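PDB 5OCQ: kappa-carrageenase from Pseudoalteromonas carrageenovora, which cleaves kappa-carrageenan internally, hydrolysing the beta-1,4 linkages between D-galactose 4-sulfate and 3,6-anhydro-D-galactose. Local coordinates for residues V42-N47 / H66-W71; Y102-K107 / P117-Y122; D141-T146 / H195-N200; L231-R236 / T260-D265. The protein carries 1 engineered substitution. All blocks are in the same frame, centred on the assembly; numbering follows the deposited sequence.

Interaction 1: V42-N47 / H66-W71; sequences VWSWKN and HQRTFW. With 9RN (3,6-anhydro-alpha-D-galactopyranose), chain C; G4S (4-O-sulfo-beta-D-galactopyranose), chain B.
Ser44 OG is gripped by two side chains of the 66-71 strand. His66 NE2 lies 2.7 Å from Ser44 OG, with the hydroxyl near the plane of the imidazole at its edge; His66 ND1 is held in turn by the carbonyl of Glu64. Arg68 NE donates to Ser44 OG at 3.0 Å, a bent bond (131°) within the guanidinium plane. The same edge of the guanidinium serves the next residue back: Arg68 NH2 donates to Trp43 O at 3.0 Å, approaching from above the carbonyl plane. Arg68 reaches this far because its chain runs extended from CG to NE, and Arg68 NH1 turns back to the carbonyl of Thr69, which fixes the rotation of the group. A leucine here would probably leave Trp43 O and Ser44 OG without these donors and the 42-47 backbone less firmly tied. Beyond the polar cluster, Val42 CG1 packs on Phe70 CE1 at 4.0 Å. Both ends of the contact border the glycan: Trp43 meets a sulfate oxygen at its ring edge, and Trp71 lays one face against an anhydrogalactose. The two strands run almost perpendicular (89°), both bonded to strand 77-97, while Phe247 of strand 246-249 covers Val42 and Trp43.

Interaction 2: Y102-K107 / P117-Y122; sequences YEARIK and PAFWMY. With G4S (4-O-sulfo-beta-D-galactopyranose), chain B; 9RN (3,6-anhydro-alpha-D-galactopyranose), chain D.
Phe119 leaves strand 117-122 toward strand 102-107, and its CB touches Ile106 CD1 at 3.9 Å. With CG anti to the backbone N (chi1 172°), the ring extends across to Ala104, whose methyl sits over one face in a CH-pi contact, Ala104 CB being 3.6 Å from Phe119 CE2. CE2 also reaches the backbone N of Ala104, and CZ at the tip lies 4.2 Å from Tyr102 CB. Leu229, Leu231 and Val267 add to the apolar surroundings. Strands 102-107 and 117-122 run nearly antiparallel (161°) with no hydrogen bond between them, facing each other across the interior of the beta jelly roll characteristic of GH16 enzymes. Met121 bends at chi3 to place CE over the centre of the Tyr102 ring, 3.5 Å from the centroid and 4° off the normal; its SD makes the Met-aromatic contact. On the substrate side of strand 117-122, one face of Trp120 carries the sulfated galactose, with Trp120 CH2 3.8 Å from its C4. Replacing the indole by an alanine removes this platform and would probably leave the sugar freer to shift. Ser232 OG holds Trp120 NE1, and Tyr122 CD2 meets C6 of the next anhydrogalactose at 3.8 Å.

Interaction 3: D141-T146 / H195-N200; sequences DVVDLT and HTYGVN. Engineered in segment 141-146: Asp144 (natural residue Glu). With G4S (4-O-sulfo-beta-D-galactopyranose), chain B.
Tyr197 and Leu145 approach from opposite directions, and both leucine methyls end at the phenol: Leu145 CD2 is 3.6 Å from Tyr197 OH, with CD1 close behind. Val143 crosses the same tyrosine at a slant. Its CG1 lies off-centre on the ring, 4.2 Å from the centroid and 29° off the normal, while CG2 meets the CD1-CE1 side, so the valine lies along the inner half of the ring and the leucine at its outer end, both on the same side. Val142 CG1, anti to the backbone N (chi1 -172°), is turned onto the backbone of Gly198, 3.5 Å from Gly198 C. Its other branch, CG2, packs on Val199 CG1 at 3.7 Å. Val142 and Val143 both face Phe119 in a classic beta bulge, and the chain turns a corner at Val142. The active-site residue Asp141 places OD2 3.4 Å from the galactose ring oxygen O5. Asp144, an engineered replacement for the natural glutamate at the proton-donor position, accepts a bond from the sugar O6 at OD1 (2.6 Å) and forms a salt bridge with Arg236. The bulge and strand 195-200 thus meet through apolar packing, while the carboxylates of Asp141 and Asp144 face the glycan.

Interaction 4: L231-R236 / T260-D265; sequences LSQGLR and TSMEVD. With G4S (4-O-sulfo-beta-D-galactopyranose), chain B.
Gln233 NE2 donates to Thr260 O at 3.1 Å across the two strands. The bond is bent (137°), and the amide nitrogen stands above the carbonyl plane while the oxygen stays within the plane of the glutamine amide. With CG anti to the backbone N (chi1 -175°) and an extended chain beyond it, Gln233 crosses from its strand to the edge of the other. NE2 has a further partner in Thr61 OG1, so two acceptors fix the rotation of the amide.

The packing contacts centre on Met262, which slides past Gln233 in the opposite direction. Met262 CB lies 3.3 Å from Gln233 OE1, and the chain bends at chi3 where Met262 SD comes within 3.4 Å of Ser232 O. Farther along, Leu231 and Val264 meet tip to tip, with Leu231 CD1 4.0 Å from Val264 CG1. Pro117 and Leu59 border Met262, and Phe119 borders Leu231, in the interior of the jelly roll; the strands run close to antiparallel (157°).

The charged side chain at the end of strand 231-235, Arg236, combines ionic and neutral bonds. Arg236 NH1 donates to the sulfate oxygen O9 at 3.0 Å and to Leu235 O at 2.9 Å, while NH2 makes weak bonds to O9 and O6 of the sugar. Gln147 OE1 holds NE. A guanidinium held by Leu235 O and Gln147 OE1 is probably well placed to recognise the 4-sulfate, in keeping with the role of Arg236 in substrate recognition, whereas the two strands themselves meet mostly through uncharged side chains.

In the fold
All four interactions border one sulfated galactose, reached from different sides of the cleft. Interactions 2 and 3 lie closest, with centres 5 Å apart, because strands 102-107 and 195-200 pair directly (Ala104 O to Tyr197 N, 2.9 Å). Interaction 4 joins interaction 2 through Ala118 N and Ser232 O at 2.8 Å, and interaction 3 through the salt bridge from Asp144 OD1 to Arg236 NH2 at 3.2 Å. Interaction 1 lies farther out, its centre 17 Å from that of interaction 4, but the Trp43 ring packs against Leu235. The nucleophile Glu139 touches Trp120 of interaction 2 and also bonds the sugar.

Interaction 1: V42-N47 / H66-W71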
# COMPACT_ATOMS: atom_id res chain seq x y z
N VAL A 42 10.24 -8.96 3.94
CA VAL A 42 10.77 -10.15 4.55
C VAL A 42 9.71 -11.26 4.56
O VAL A 42 9.72 -12.16 5.41
CB VAL A 42 11.28 -9.85 5.98
CG1 VAL A 42 12.49 -8.85 5.85
CG2 VAL A 42 10.21 -9.38 6.93
N TRP A 43 8.86 -11.27 3.54
CA TRP A 43 7.81 -12.28 3.36
C TRP A 43 7.78 -12.62 1.87
O TRP A 43 8.39 -11.91 1.09
CB TRP A 43 6.45 -11.80 3.84
CG TRP A 43 6.04 -10.46 3.25
CD1 TRP A 43 5.36 -10.27 2.07
CD2 TRP A 43 6.40 -9.14 3.70
NE1 TRP A 43 5.31 -8.93 1.77
CE2 TRP A 43 5.82 -8.21 2.80
CE3 TRP A 43 7.04 -8.61 4.86
CZ2 TRP A 43 6.03 -6.81 2.91
CZ3 TRP A 43 7.15 -7.23 4.99
CH2 TRP A 43 6.62 -6.36 4.05
N SER A 44 6.99 -13.64 1.50
CA SER A 44 6.83 -13.93 0.05
C SER A 44 5.34 -13.96 -0.22
O SER A 44 4.56 -14.46 0.65
CB SER A 44 7.48 -15.24 -0.37
OG SER A 44 8.88 -15.16 -0.09
N TRP A 45 4.92 -13.54 -1.42
CA TRP A 45 3.48 -13.56 -1.80
C TRP A 45 3.09 -14.94 -2.26
O TRP A 45 3.80 -15.58 -3.05
CB TRP A 45 3.23 -12.56 -2.89
CG TRP A 45 3.64 -11.15 -2.59
CD1 TRP A 45 4.52 -10.40 -3.33
CD2 TRP A 45 3.18 -10.31 -1.53
NE1 TRP A 45 4.62 -9.14 -2.80
CE2 TRP A 45 3.78 -9.03 -1.71
CE3 TRP A 45 2.27 -10.46 -0.48
CZ2 TRP A 45 3.52 -7.94 -0.82
CZ3 TRP A 45 2.07 -9.41 0.41
CH2 TRP A 45 2.65 -8.15 0.23
N LYS A 46 1.90 -15.39 -1.86
CA LYS A 46 1.29 -16.58 -2.47
C LYS A 46 -0.14 -16.28 -2.91
O LYS A 46 -0.93 -15.73 -2.15
CB LYS A 46 1.23 -17.75 -1.51
CG LYS A 46 2.63 -18.27 -1.05
CD LYS A 46 2.55 -19.39 -0.03
CE LYS A 46 1.96 -20.68 -0.47
NZ LYS A 46 2.17 -21.69 0.61
N ASN A 47 -0.50 -16.73 -4.12
CA ASN A 47 -1.84 -16.65 -4.63
C ASN A 47 -2.84 -17.27 -3.67
O ASN A 47 -3.95 -16.74 -3.51
CB ASN A 47 -1.87 -17.34 -6.02
CG ASN A 47 -3.25 -17.46 -6.59
OD1 ASN A 47 -3.74 -16.59 -7.21
ND2 ASN A 47 -3.89 -18.55 -6.23
N HIS A 66 10.33 -20.73 4.73
CA HIS A 66 10.65 -20.97 3.29
C HIS A 66 11.96 -20.24 3.04
O HIS A 66 12.56 -19.70 3.98
CB HIS A 66 9.47 -20.52 2.44
CG HIS A 66 9.29 -19.05 2.43
ND1 HIS A 66 8.69 -18.35 3.44
CD2 HIS A 66 9.63 -18.12 1.48
CE1 HIS A 66 8.64 -17.06 3.13
NE2 HIS A 66 9.20 -16.91 1.95
N GLN A 67 12.43 -20.22 1.82
CA GLN A 67 13.55 -19.45 1.44
C GLN A 67 13.38 -18.91 0.03
O GLN A 67 12.56 -19.47 -0.72
CB GLN A 67 14.86 -20.29 1.50
CG GLN A 67 14.92 -21.40 0.45
CD GLN A 67 15.92 -22.50 0.78
OE1 GLN A 67 15.82 -23.08 1.84
NE2 GLN A 67 16.99 -22.63 -0.00
N ARG A 68 14.04 -17.81 -0.27
CA ARG A 68 14.09 -17.26 -1.62
C ARG A 68 15.30 -16.33 -1.73
O ARG A 68 16.00 -16.05 -0.72
CB ARG A 68 12.75 -16.51 -1.88
CG ARG A 68 12.52 -15.24 -0.99
CD ARG A 68 11.51 -14.27 -1.61
NE ARG A 68 11.04 -13.20 -0.72
CZ ARG A 68 11.64 -12.04 -0.52
NH1 ARG A 68 12.84 -11.79 -1.00
NH2 ARG A 68 11.16 -11.14 0.32
N THR A 69 15.55 -15.81 -2.93
CA THR A 69 16.59 -14.85 -3.06
C THR A 69 16.18 -13.50 -2.45
O THR A 69 15.06 -13.06 -2.66
CB THR A 69 16.96 -14.75 -4.57
OG1 THR A 69 17.57 -16.02 -4.99
CG2 THR A 69 18.03 -13.71 -4.75
N PHE A 70 17.05 -12.85 -1.68
CA PHE A 70 16.69 -11.67 -0.84
C PHE A 70 17.68 -10.51 -1.13
O PHE A 70 18.90 -10.75 -1.16
CB PHE A 70 16.76 -12.09 0.62
CG PHE A 70 16.57 -10.97 1.64
CD1 PHE A 70 15.32 -10.55 1.98
CD2 PHE A 70 17.69 -10.43 2.28
CE1 PHE A 70 15.12 -9.57 2.93
CE2 PHE A 70 17.51 -9.40 3.26
CZ PHE A 70 16.21 -8.97 3.54
N TRP A 71 17.15 -9.32 -1.36
CA TRP A 71 18.00 -8.16 -1.54
C TRP A 71 18.49 -7.61 -0.16
O TRP A 71 17.65 -7.21 0.68
CB TRP A 71 17.28 -7.03 -2.26
CG TRP A 71 18.05 -5.72 -2.34
CD1 TRP A 71 17.67 -4.56 -1.81
CD2 TRP A 71 19.28 -5.49 -3.02
NE1 TRP A 71 18.59 -3.59 -2.09
CE2 TRP A 71 19.61 -4.12 -2.83
CE3 TRP A 71 20.13 -6.29 -3.79
CZ2 TRP A 71 20.77 -3.55 -3.43
CZ3 TRP A 71 21.29 -5.73 -4.37
CH2 TRP A 71 21.58 -4.36 -4.17
C2 9RN C . 17.62 -3.16 -5.53
C4 9RN C . 17.78 -3.68 -7.94
C5 9RN C . 16.31 -4.01 -7.94
C6 9RN C . 16.18 -5.36 -7.28
O4 9RN C . 18.53 -4.49 -8.83
O5 9RN C . 15.75 -2.98 -7.06
O3 9RN C . 17.38 -5.41 -6.45
C3 9RN C . 18.14 -4.17 -6.57
O2 9RN C . 18.29 -1.87 -5.49
C1 9RN C . 16.12 -3.04 -5.66
O1 9RN C . 15.66 -1.86 -4.98
C1 G4S B . 5.75 1.97 1.92
C2 G4S B . 6.80 1.12 1.23
C3 G4S B . 6.23 0.11 0.21
C4 G4S B . 5.05 -0.62 0.89
C5 G4S B . 4.01 0.41 1.38
C6 G4S B . 2.71 -0.13 1.89
O1 G4S B . 6.36 2.56 3.10
O2 G4S B . 7.69 2.00 0.45
O4 G4S B . 5.62 -1.24 2.06
O5 G4S B . 4.64 1.18 2.45
O6 G4S B . 2.83 -0.71 3.20
S G4S B . 5.76 -2.89 2.28
O7 G4S B . 4.74 -3.55 1.42
O8 G4S B . 7.18 -3.20 1.87
O9 G4S B . 5.42 -3.04 3.70

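Interaction 2: Y102-K107 / P117-Y122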
# COMPACT_ATOMS: atom_id res chain seq x y z
N TYR A 102 -9.76 7.40 -5.50
CA TYR A 102 -9.59 6.01 -5.13
C TYR A 102 -10.19 5.73 -3.79
O TYR A 102 -9.95 6.49 -2.83
CB TYR A 102 -8.08 5.72 -5.06
CG TYR A 102 -7.30 5.92 -6.32
CD1 TYR A 102 -6.81 7.17 -6.67
CD2 TYR A 102 -6.93 4.86 -7.17
CE1 TYR A 102 -6.05 7.37 -7.78
CE2 TYR A 102 -6.18 5.04 -8.25
CZ TYR A 102 -5.66 6.30 -8.60
OH TYR A 102 -4.86 6.57 -9.69
N GLU A 103 -10.96 4.64 -3.62
CA GLU A 103 -11.53 4.32 -2.32
C GLU A 103 -11.60 2.80 -2.10
O GLU A 103 -11.92 2.08 -3.11
CB GLU A 103 -12.94 4.93 -2.24
CG GLU A 103 -13.70 4.68 -1.00
CD GLU A 103 -15.08 5.35 -0.99
OE1 GLU A 103 -15.10 6.59 -0.96
OE2 GLU A 103 -16.07 4.61 -0.95
N ALA A 104 -11.34 2.34 -0.91
CA ALA A 104 -11.55 0.95 -0.55
C ALA A 104 -12.19 0.86 0.83
O ALA A 104 -11.95 1.73 1.70
CB ALA A 104 -10.26 0.19 -0.58
N ARG A 105 -12.99 -0.18 1.01
CA ARG A 105 -13.69 -0.42 2.28
C ARG A 105 -13.03 -1.63 2.92
O ARG A 105 -13.13 -2.77 2.38
CB ARG A 105 -15.18 -0.62 1.95
CG ARG A 105 -16.01 -0.81 3.23
CD ARG A 105 -17.50 -0.69 2.96
NE ARG A 105 -18.27 -0.85 4.23
CZ ARG A 105 -18.88 -1.96 4.68
NH1 ARG A 105 -18.92 -3.12 4.03
NH2 ARG A 105 -19.55 -1.93 5.88
N ILE A 106 -12.35 -1.42 4.03
CA ILE A 106 -11.40 -2.32 4.57
C ILE A 106 -11.62 -2.55 6.08
O ILE A 106 -11.92 -1.54 6.80
CB ILE A 106 -9.93 -1.80 4.41
CG1 ILE A 106 -9.60 -1.61 2.94
CG2 ILE A 106 -8.96 -2.76 5.08
CD1 ILE A 106 -8.26 -0.89 2.63
N LYS A 107 -11.51 -3.83 6.52
CA LYS A 107 -11.45 -4.20 7.92
C LYS A 107 -10.05 -4.72 8.21
O LYS A 107 -9.57 -5.62 7.49
CB LYS A 107 -12.57 -5.23 8.27
CG LYS A 107 -12.58 -5.65 9.74
CD LYS A 107 -13.76 -6.64 9.93
CE LYS A 107 -13.66 -7.16 11.32
NZ LYS A 107 -14.71 -8.17 11.65
N PRO A 117 -2.15 -3.98 7.22
CA PRO A 117 -2.98 -3.84 6.02
C PRO A 117 -2.69 -2.50 5.32
O PRO A 117 -2.51 -1.47 5.98
CB PRO A 117 -4.39 -3.80 6.55
CG PRO A 117 -4.30 -4.46 7.90
CD PRO A 117 -2.97 -4.08 8.45
N ALA A 118 -2.55 -2.55 4.00
CA ALA A 118 -2.27 -1.30 3.28
C ALA A 118 -3.01 -1.21 1.99
O ALA A 118 -3.31 -2.22 1.30
CB ALA A 118 -0.84 -1.29 2.97
N PHE A 119 -3.30 0.04 1.57
CA PHE A 119 -3.96 0.32 0.29
C PHE A 119 -3.13 1.44 -0.30
O PHE A 119 -2.88 2.45 0.40
CB PHE A 119 -5.44 0.76 0.53
CG PHE A 119 -6.21 1.26 -0.68
CD1 PHE A 119 -6.11 0.62 -1.96
CD2 PHE A 119 -7.18 2.26 -0.54
CE1 PHE A 119 -6.90 1.06 -2.98
CE2 PHE A 119 -7.92 2.73 -1.61
CZ PHE A 119 -7.82 2.12 -2.85
N TRP A 120 -2.52 1.23 -1.44
CA TRP A 120 -1.41 2.04 -1.94
C TRP A 120 -1.23 1.86 -3.43
O TRP A 120 -1.96 1.04 -4.04
CB TRP A 120 -0.10 1.81 -1.19
CG TRP A 120 0.41 0.37 -1.25
CD1 TRP A 120 -0.23 -0.72 -0.75
CD2 TRP A 120 1.66 -0.08 -1.79
NE1 TRP A 120 0.55 -1.88 -0.95
CE2 TRP A 120 1.69 -1.51 -1.61
CE3 TRP A 120 2.73 0.54 -2.44
CZ2 TRP A 120 2.81 -2.26 -2.02
CZ3 TRP A 120 3.84 -0.20 -2.79
CH2 TRP A 120 3.85 -1.59 -2.61
N MET A 121 -0.39 2.70 -4.04
CA MET A 121 -0.15 2.58 -5.49
C MET A 121 1.32 2.94 -5.74
O MET A 121 1.89 3.82 -5.04
CB MET A 121 -1.12 3.43 -6.34
CG MET A 121 -0.98 4.90 -6.10
SD MET A 121 -2.32 5.86 -6.89
CE MET A 121 -3.50 5.75 -5.59
N TYR A 122 1.95 2.28 -6.73
CA TYR A 122 3.41 2.49 -6.97
C TYR A 122 3.78 2.27 -8.38
O TYR A 122 3.18 1.44 -9.07
CB TYR A 122 4.25 1.66 -6.01
CG TYR A 122 4.26 0.15 -6.26
CD1 TYR A 122 3.12 -0.65 -6.10
CD2 TYR A 122 5.41 -0.51 -6.69
CE1 TYR A 122 3.20 -2.02 -6.28
CE2 TYR A 122 5.47 -1.94 -6.87
CZ TYR A 122 4.35 -2.67 -6.68
OH TYR A 122 4.45 -4.05 -6.85
C1 G4S B . 5.75 1.97 1.92
C2 G4S B . 6.80 1.12 1.23
C3 G4S B . 6.23 0.11 0.21
C4 G4S B . 5.05 -0.62 0.89
C5 G4S B . 4.01 0.41 1.38
C6 G4S B . 2.71 -0.13 1.89
O1 G4S B . 6.36 2.56 3.10
O2 G4S B . 7.69 2.00 0.45
O4 G4S B . 5.62 -1.24 2.06
O5 G4S B . 4.64 1.18 2.45
O6 G4S B . 2.83 -0.71 3.20
S G4S B . 5.76 -2.89 2.28
O7 G4S B . 4.74 -3.55 1.42
O8 G4S B . 7.18 -3.20 1.87
O9 G4S B . 5.42 -3.04 3.70
C2 9RN D . 8.16 -2.36 -1.70
C4 9RN D . 10.09 -1.32 -2.87
C5 9RN D . 9.19 -0.14 -3.08
C6 9RN D . 8.36 -0.63 -4.24
O5 9RN D . 8.39 0.04 -1.87
O3 9RN D . 8.26 -2.04 -4.04
C3 9RN D . 9.04 -2.42 -2.92
O2 9RN D . 8.94 -2.78 -0.52
C1 9RN D . 7.51 -1.01 -1.51
O1 9RN D . 7.25 -0.78 -0.14

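Interaction 3: D141-T146 / H195-N200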
# COMPACT_ATOMS: atom_id res chain seq x y z
N ASP A 141 0.59 6.18 -0.61
CA ASP A 141 -0.02 5.25 0.31
C ASP A 141 -1.36 5.83 0.73
O ASP A 141 -1.43 6.90 1.42
CB ASP A 141 0.84 5.01 1.52
CG ASP A 141 2.17 4.33 1.20
OD1 ASP A 141 2.38 3.86 0.01
OD2 ASP A 141 3.06 4.21 2.10
N VAL A 142 -2.47 5.22 0.33
CA VAL A 142 -3.81 5.70 0.74
C VAL A 142 -3.95 5.54 2.24
O VAL A 142 -4.44 6.45 2.95
CB VAL A 142 -4.96 5.00 0.03
CG1 VAL A 142 -6.34 5.66 0.35
CG2 VAL A 142 -4.71 4.95 -1.45
N VAL A 143 -3.56 4.37 2.79
CA VAL A 143 -3.55 4.10 4.26
C VAL A 143 -2.61 2.99 4.56
O VAL A 143 -2.56 2.00 3.77
CB VAL A 143 -4.88 3.84 4.88
CG1 VAL A 143 -5.56 2.50 4.37
CG2 VAL A 143 -4.83 3.80 6.40
N ASP A 144 -1.78 3.15 5.61
CA ASP A 144 -1.18 1.99 6.31
C ASP A 144 -1.75 1.85 7.69
O ASP A 144 -1.67 2.82 8.48
CB ASP A 144 0.34 2.14 6.48
CG ASP A 144 1.18 1.76 5.20
OD1 ASP A 144 1.56 0.50 5.07
OD2 ASP A 144 1.60 2.74 4.58
N LEU A 145 -2.40 0.75 7.96
CA LEU A 145 -3.04 0.51 9.22
C LEU A 145 -2.13 -0.28 10.16
O LEU A 145 -1.27 -1.06 9.73
CB LEU A 145 -4.37 -0.27 9.09
CG LEU A 145 -5.54 0.36 8.34
CD1 LEU A 145 -6.72 -0.51 8.11
CD2 LEU A 145 -6.01 1.59 9.17
N THR A 146 -2.29 -0.01 11.45
CA THR A 146 -1.69 -0.83 12.52
C THR A 146 -0.23 -1.06 12.42
O THR A 146 0.22 -2.17 12.67
CB THR A 146 -2.50 -2.11 12.78
OG1 THR A 146 -2.49 -3.03 11.64
CG2 THR A 146 -3.94 -1.88 13.15
N HIS A 195 -14.30 0.21 7.41
CA HIS A 195 -14.27 1.68 7.19
C HIS A 195 -13.76 2.04 5.78
O HIS A 195 -13.19 1.18 5.10
CB HIS A 195 -13.39 2.30 8.27
CG HIS A 195 -13.89 2.02 9.63
ND1 HIS A 195 -14.79 2.86 10.26
CD2 HIS A 195 -13.69 0.99 10.45
CE1 HIS A 195 -15.09 2.35 11.45
NE2 HIS A 195 -14.40 1.24 11.61
N THR A 196 -13.98 3.26 5.31
CA THR A 196 -13.65 3.64 3.93
C THR A 196 -12.43 4.54 3.96
O THR A 196 -12.31 5.44 4.81
CB THR A 196 -14.81 4.28 3.22
OG1 THR A 196 -15.22 5.44 3.96
CG2 THR A 196 -15.98 3.32 3.17
N TYR A 197 -11.47 4.22 3.10
CA TYR A 197 -10.18 4.86 3.03
C TYR A 197 -10.03 5.31 1.63
O TYR A 197 -10.11 4.50 0.67
CB TYR A 197 -9.02 3.95 3.46
CG TYR A 197 -9.19 3.43 4.86
CD1 TYR A 197 -8.72 4.15 5.93
CD2 TYR A 197 -9.80 2.21 5.12
CE1 TYR A 197 -8.82 3.68 7.21
CE2 TYR A 197 -9.94 1.79 6.41
CZ TYR A 197 -9.45 2.54 7.46
OH TYR A 197 -9.60 1.99 8.78
N GLY A 198 -9.83 6.64 1.40
CA GLY A 198 -9.77 7.20 0.03
C GLY A 198 -8.71 8.23 -0.19
O GLY A 198 -8.12 8.75 0.79
N VAL A 199 -8.41 8.51 -1.44
CA VAL A 199 -7.48 9.59 -1.80
C VAL A 199 -7.98 10.18 -3.12
O VAL A 199 -8.26 9.48 -4.11
CB VAL A 199 -5.98 9.14 -1.79
CG1 VAL A 199 -5.67 8.15 -2.92
CG2 VAL A 199 -5.07 10.39 -1.87
N ASN A 200 -7.91 11.52 -3.24
CA ASN A 200 -8.12 12.22 -4.48
C ASN A 200 -6.78 12.75 -4.96
O ASN A 200 -6.08 13.43 -4.24
CB ASN A 200 -9.04 13.38 -4.33
CG ASN A 200 -9.55 13.93 -5.66
OD1 ASN A 200 -9.72 13.24 -6.63
ND2 ASN A 200 -9.77 15.26 -5.70
C1 G4S B . 5.75 1.97 1.92
C2 G4S B . 6.80 1.12 1.23
C3 G4S B . 6.23 0.11 0.21
C4 G4S B . 5.05 -0.62 0.89
C5 G4S B . 4.01 0.41 1.38
C6 G4S B . 2.71 -0.13 1.89
O1 G4S B . 6.36 2.56 3.10
O2 G4S B . 7.69 2.00 0.45
O4 G4S B . 5.62 -1.24 2.06
O5 G4S B . 4.64 1.18 2.45
O6 G4S B . 2.83 -0.71 3.20
S G4S B . 5.76 -2.89 2.28
O7 G4S B . 4.74 -3.55 1.42
O8 G4S B . 7.18 -3.20 1.87
O9 G4S B . 5.42 -3.04 3.70

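Interaction 4: L231-R236 / T260-D265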
# COMPACT_ATOMS: atom_id res chain seq x y z
N LEU A 231 -3.57 -3.64 -2.94
CA LEU A 231 -4.03 -3.97 -1.60
C LEU A 231 -3.11 -5.08 -1.09
O LEU A 231 -2.83 -6.06 -1.82
CB LEU A 231 -5.48 -4.55 -1.61
CG LEU A 231 -6.57 -3.52 -1.96
CD1 LEU A 231 -7.81 -4.20 -2.62
CD2 LEU A 231 -6.96 -2.69 -0.77
N SER A 232 -2.57 -4.96 0.12
CA SER A 232 -1.64 -5.99 0.58
C SER A 232 -1.53 -5.98 2.12
O SER A 232 -1.92 -4.97 2.73
CB SER A 232 -0.26 -5.70 -0.06
OG SER A 232 0.35 -4.48 0.43
N GLN A 233 -0.94 -7.05 2.70
CA GLN A 233 -0.74 -7.11 4.16
C GLN A 233 0.75 -7.38 4.37
O GLN A 233 1.26 -8.43 3.92
CB GLN A 233 -1.70 -8.13 4.86
CG GLN A 233 -1.53 -8.05 6.39
CD GLN A 233 -2.72 -8.70 7.02
OE1 GLN A 233 -3.78 -8.10 7.12
NE2 GLN A 233 -2.60 -9.95 7.29
N GLY A 234 1.45 -6.44 5.03
CA GLY A 234 2.82 -6.62 5.33
C GLY A 234 3.16 -6.90 6.78
O GLY A 234 2.30 -6.81 7.63
N LEU A 235 4.38 -7.39 7.02
CA LEU A 235 4.86 -7.71 8.38
C LEU A 235 5.50 -6.44 8.97
O LEU A 235 6.08 -5.61 8.29
CB LEU A 235 5.83 -8.87 8.36
CG LEU A 235 6.01 -9.93 9.40
CD1 LEU A 235 4.82 -10.84 9.59
CD2 LEU A 235 7.30 -10.71 9.06
N ARG A 236 5.43 -6.33 10.30
CA ARG A 236 5.98 -5.21 11.07
C ARG A 236 6.60 -5.71 12.40
O ARG A 236 6.50 -6.89 12.73
CB ARG A 236 4.93 -4.12 11.30
CG ARG A 236 4.33 -3.46 10.06
CD ARG A 236 5.29 -2.56 9.33
NE ARG A 236 4.60 -1.89 8.22
CZ ARG A 236 4.45 -2.33 6.98
NH1 ARG A 236 4.94 -3.50 6.63
NH2 ARG A 236 3.74 -1.60 6.12
N THR A 260 -3.61 -14.51 10.20
CA THR A 260 -4.49 -13.38 10.47
C THR A 260 -4.77 -12.65 9.15
O THR A 260 -3.85 -12.63 8.30
CB THR A 260 -3.91 -12.43 11.54
OG1 THR A 260 -4.92 -11.48 11.96
CG2 THR A 260 -2.61 -11.68 11.09
N SER A 261 -5.99 -12.17 8.96
CA SER A 261 -6.43 -11.66 7.62
C SER A 261 -7.10 -10.29 7.69
O SER A 261 -8.03 -10.09 8.51
CB SER A 261 -7.48 -12.59 7.07
OG SER A 261 -6.97 -13.94 7.04
N MET A 262 -6.75 -9.44 6.76
CA MET A 262 -7.55 -8.25 6.44
C MET A 262 -8.65 -8.60 5.46
O MET A 262 -8.51 -9.62 4.71
CB MET A 262 -6.65 -7.14 5.88
CG MET A 262 -6.03 -7.50 4.53
SD MET A 262 -4.88 -6.25 3.83
CE MET A 262 -5.89 -5.07 3.01
N GLU A 263 -9.73 -7.83 5.45
CA GLU A 263 -10.86 -8.02 4.54
C GLU A 263 -11.18 -6.73 3.81
O GLU A 263 -11.13 -5.63 4.39
CB GLU A 263 -12.13 -8.53 5.24
CG GLU A 263 -11.94 -9.81 5.96
CD GLU A 263 -13.21 -10.43 6.58
OE1 GLU A 263 -14.34 -10.18 6.17
OE2 GLU A 263 -13.02 -11.20 7.54
N VAL A 264 -11.48 -6.87 2.52
CA VAL A 264 -11.79 -5.80 1.60
C VAL A 264 -13.15 -6.06 0.97
O VAL A 264 -13.31 -7.01 0.19
CB VAL A 264 -10.69 -5.54 0.52
CG1 VAL A 264 -10.97 -4.26 -0.24
CG2 VAL A 264 -9.26 -5.56 1.13
N ASP A 265 -14.10 -5.17 1.18
CA ASP A 265 -15.37 -5.27 0.53
C ASP A 265 -15.36 -4.81 -0.89
O ASP A 265 -15.96 -5.43 -1.77
CB ASP A 265 -16.39 -4.47 1.35
CG ASP A 265 -17.85 -4.69 0.93
OD1 ASP A 265 -18.20 -5.71 0.33
OD2 ASP A 265 -18.68 -3.84 1.32
C1 G4S B . 5.75 1.97 1.92
C2 G4S B . 6.80 1.12 1.23
C3 G4S B . 6.23 0.11 0.21
C4 G4S B . 5.05 -0.62 0.89
C5 G4S B . 4.01 0.41 1.38
C6 G4S B . 2.71 -0.13 1.89
O1 G4S B . 6.36 2.56 3.10
O2 G4S B . 7.69 2.00 0.45
O4 G4S B . 5.62 -1.24 2.06
O5 G4S B . 4.64 1.18 2.45
O6 G4S B . 2.83 -0.71 3.20
S G4S B . 5.76 -2.89 2.28
O7 G4S B . 4.74 -3.55 1.42
O8 G4S B . 7.18 -3.20 1.87
O9 G4S B . 5.42 -3.04 3.70